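Local coordinates for protein endoglucanase E (PDB 2WAO) that probably removes acetyl groups from plant cell-wall polysaccharides and, through the same active-site cleft, binds cellulose chains, as part of a larger cellulase, at residues A[188-192]-A[193-197]. Sequence-based numbering, arbitrary orientation.
Sequences PGPLI and MDRYP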
ATOM      1  N   PRO A 188     -16.797 -13.959  -6.790  1.00  8.94           N
ATOM      2  CA  PRO A 188     -17.587 -13.144  -5.884  1.00  8.59           C
ATOM      3  C   PRO A 188     -16.715 -12.673  -4.703  1.00  8.12           C
ATOM      4  O   PRO A 188     -15.707 -13.307  -4.349  1.00  8.80           O
ATOM      5  CB  PRO A 188     -18.701 -14.093  -5.425  1.00  8.97           C
ATOM      6  CG  PRO A 188     -18.102 -15.479  -5.580  1.00  7.73           C
ATOM      7  CD  PRO A 188     -17.207 -15.375  -6.822  1.00  7.88           C
ATOM      8  N   GLY A 189     -17.084 -11.538  -4.129  1.00  8.10           N
ATOM      9  CA  GLY A 189     -16.388 -11.040  -2.953  1.00  6.90           C
ATOM     10  C   GLY A 189     -16.659  -9.566  -2.748  1.00  6.90           C
ATOM     11  O   GLY A 189     -17.155  -8.893  -3.659  1.00  6.73           O
ATOM     12  N   PRO A 190     -16.275  -9.043  -1.573  1.00  5.92           N
ATOM     13  CA  PRO A 190     -16.333  -7.608  -1.303  1.00  5.70           C
ATOM     14  C   PRO A 190     -15.545  -6.821  -2.363  1.00  6.03           C
ATOM     15  O   PRO A 190     -14.519  -7.274  -2.841  1.00  7.03           O
ATOM     16  CB  PRO A 190     -15.644  -7.483   0.065  1.00  6.73           C
ATOM     17  CG  PRO A 190     -15.866  -8.905   0.731  1.00  4.24           C
ATOM     18  CD  PRO A 190     -15.717  -9.827  -0.437  1.00  6.69           C
ATOM     19  N   LEU A 191     -16.048  -5.655  -2.714  1.00  6.04           N
ATOM     20  CA  LEU A 191     -15.382  -4.799  -3.701  1.00  5.77           C
ATOM     21  C   LEU A 191     -14.660  -3.705  -2.927  1.00  6.49           C
ATOM     22  O   LEU A 191     -14.756  -3.634  -1.688  1.00  5.12           O
ATOM     23  CB  LEU A 191     -16.420  -4.233  -4.676  1.00  5.71           C
ATOM     24  CG  LEU A 191     -17.139  -5.238  -5.600  1.00  6.50           C
ATOM     25  CD1 LEU A 191     -18.245  -4.572  -6.396  1.00  8.19           C
ATOM     26  CD2 LEU A 191     -16.098  -5.915  -6.527  1.00  7.74           C
ATOM     27  N   ILE A 192     -13.966  -2.820  -3.642  1.00  4.50           N
ATOM     28  CA  ILE A 192     -13.116  -1.877  -2.914  1.00  5.39           C
ATOM     29  C   ILE A 192     -13.928  -1.041  -1.919  1.00  5.84           C
ATOM     30  O   ILE A 192     -13.478  -0.818  -0.761  1.00  5.17           O
ATOM     31  CB  ILE A 192     -12.230  -1.029  -3.889  1.00  6.44           C
ATOM     32  CG1 ILE A 192     -11.255  -0.139  -3.059  1.00  6.84           C
ATOM     33  CG2 ILE A 192     -13.116  -0.229  -4.843  1.00  6.31           C
ATOM     34  CD1 ILE A 192     -10.158  -1.060  -2.347  1.00  7.27           C
ATOM     35  N   MET A 193     -15.128  -0.589  -2.281  1.00  6.29           N
ATOM     36  CA  MET A 193     -15.857   0.301  -1.358  0.50  7.85           C
ATOM     37  C   MET A 193     -16.322  -0.422  -0.100  1.00  7.63           C
ATOM     38  O   MET A 193     -16.583   0.216   0.928  1.00  6.24           O
ATOM     39  CB  MET A 193     -17.004   1.028  -2.046  0.50  8.28           C
ATOM     40  CG  MET A 193     -16.580   2.397  -2.660  0.50 12.98           C
ATOM     41  SD  MET A 193     -16.359   3.719  -1.435  0.50 17.23           S
ATOM     42  CE  MET A 193     -17.981   3.729  -0.669  0.50 17.93           C
ATOM     43  N   ASP A 194     -16.406  -1.755  -0.190  1.00  7.14           N
ATOM     44  CA  ASP A 194     -16.767  -2.589   0.958  1.00  7.36           C
ATOM     45  C   ASP A 194     -15.590  -2.781   1.919  1.00  6.76           C
ATOM     46  O   ASP A 194     -15.801  -2.988   3.116  1.00  7.98           O
ATOM     47  CB  ASP A 194     -17.262  -3.970   0.511  1.00  6.67           C
ATOM     48  CG  ASP A 194     -18.421  -3.923  -0.519  1.00 11.74           C
ATOM     49  OD1 ASP A 194     -19.347  -3.101  -0.352  1.00 11.74           O
ATOM     50  OD2 ASP A 194     -18.410  -4.756  -1.499  1.00 10.94           O
ATOM     51  N   ARG A 195     -14.347  -2.770   1.435  1.00  5.65           N
ATOM     52  CA  ARG A 195     -13.189  -3.029   2.329  1.00  5.38           C
ATOM     53  C   ARG A 195     -12.572  -1.735   2.848  1.00  6.22           C
ATOM     54  O   ARG A 195     -11.981  -1.695   3.928  1.00  4.80           O
ATOM     55  CB  ARG A 195     -12.119  -3.829   1.566  1.00  6.03           C
ATOM     56  CG  ARG A 195     -12.638  -5.211   1.022  1.00  8.88           C
ATOM     57  CD  ARG A 195     -11.523  -6.179   0.986  1.00 11.25           C
ATOM     58  NE  ARG A 195     -11.776  -7.512   0.433  1.00 10.20           N
ATOM     59  CZ  ARG A 195     -12.173  -8.562   1.167  1.00 12.43           C
ATOM     60  NH1 ARG A 195     -12.478  -8.421   2.461  1.00 12.70           N
ATOM     61  NH2 ARG A 195     -12.299  -9.752   0.581  1.00 11.97           N
ATOM     62  N   TYR A 196     -12.703  -0.686   2.032  1.00  5.95           N
ATOM     63  CA  TYR A 196     -12.121   0.632   2.303  1.00  5.97           C
ATOM     64  C   TYR A 196     -12.391   1.178   3.736  1.00  5.94           C
ATOM     65  O   TYR A 196     -11.485   1.773   4.280  1.00  5.70           O
ATOM     66  CB  TYR A 196     -12.551   1.652   1.233  1.00  5.38           C
ATOM     67  CG  TYR A 196     -11.967   3.037   1.388  1.00  6.53           C
ATOM     68  CD1 TYR A 196     -10.580   3.242   1.427  1.00  7.42           C
ATOM     69  CD2 TYR A 196     -12.801   4.158   1.487  1.00  8.86           C
ATOM     70  CE1 TYR A 196     -10.041   4.545   1.574  1.00  6.77           C
ATOM     71  CE2 TYR A 196     -12.275   5.432   1.616  1.00  8.47           C
ATOM     72  CZ  TYR A 196     -10.887   5.621   1.636  1.00  9.09           C
ATOM     73  OH  TYR A 196     -10.365   6.912   1.809  1.00  6.99           O
ATOM     74  N   PRO A 197     -13.599   0.972   4.313  1.00  6.35           N
ATOM     75  CA  PRO A 197     -13.911   1.477   5.677  1.00  6.39           C
ATOM     76  C   PRO A 197     -13.144   0.820   6.842  1.00  7.33           C
ATOM     77  O   PRO A 197     -13.290   1.272   8.004  1.00  7.00           O
ATOM     78  CB  PRO A 197     -15.439   1.219   5.818  1.00  8.07           C
ATOM     79  CG  PRO A 197     -15.941   1.023   4.366  1.00  8.52           C
ATOM     80  CD  PRO A 197     -14.784   0.323   3.720  1.00  6.71           C
TER
HETATM   81  O   HOH W   1     -12.131  -8.616  -2.218  1.00 15.69           O
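Asp194 and Leu191 illustrate how the first turn of a short helix is closed by a side chain from within it. Walking from Met193, which adds its backbone to the turn, the first grip comes at Asp194. With CG beside its own backbone N (chi1 -54°), the carboxylate swings back toward the N-cap, and OD2 takes the N-H of Leu191 at 2.8 Å in an almost straight bond, on its anti side, tilted 26° out of the carboxylate plane. The N-cap carbonyl returns the favour: Leu191 O accepts from Asp194 N at 2.9 Å, well above the carbonyl plane, and from Arg195 N at 3.3 Å. Arg195 then reaches back over Pro190, bent at its second torsion (-149°). Pro190 CG lies over one face of the guanidinium, offset toward its rim and 3.7 Å from Arg195 CZ, and a water joins Arg195 NE to Pro190 O. At Tyr196, N bonds Ile192 O at 2.9 Å. Beyond the pair, Arg195 makes a cation-pi contact with Trp175, while Tyr196 OH bonds Glu126. Ile192 and Tyr196 pack on strand 123-129 of the parallel sheet of this GDSL-like domain, and Met193 and Tyr196 touch helix 233-250.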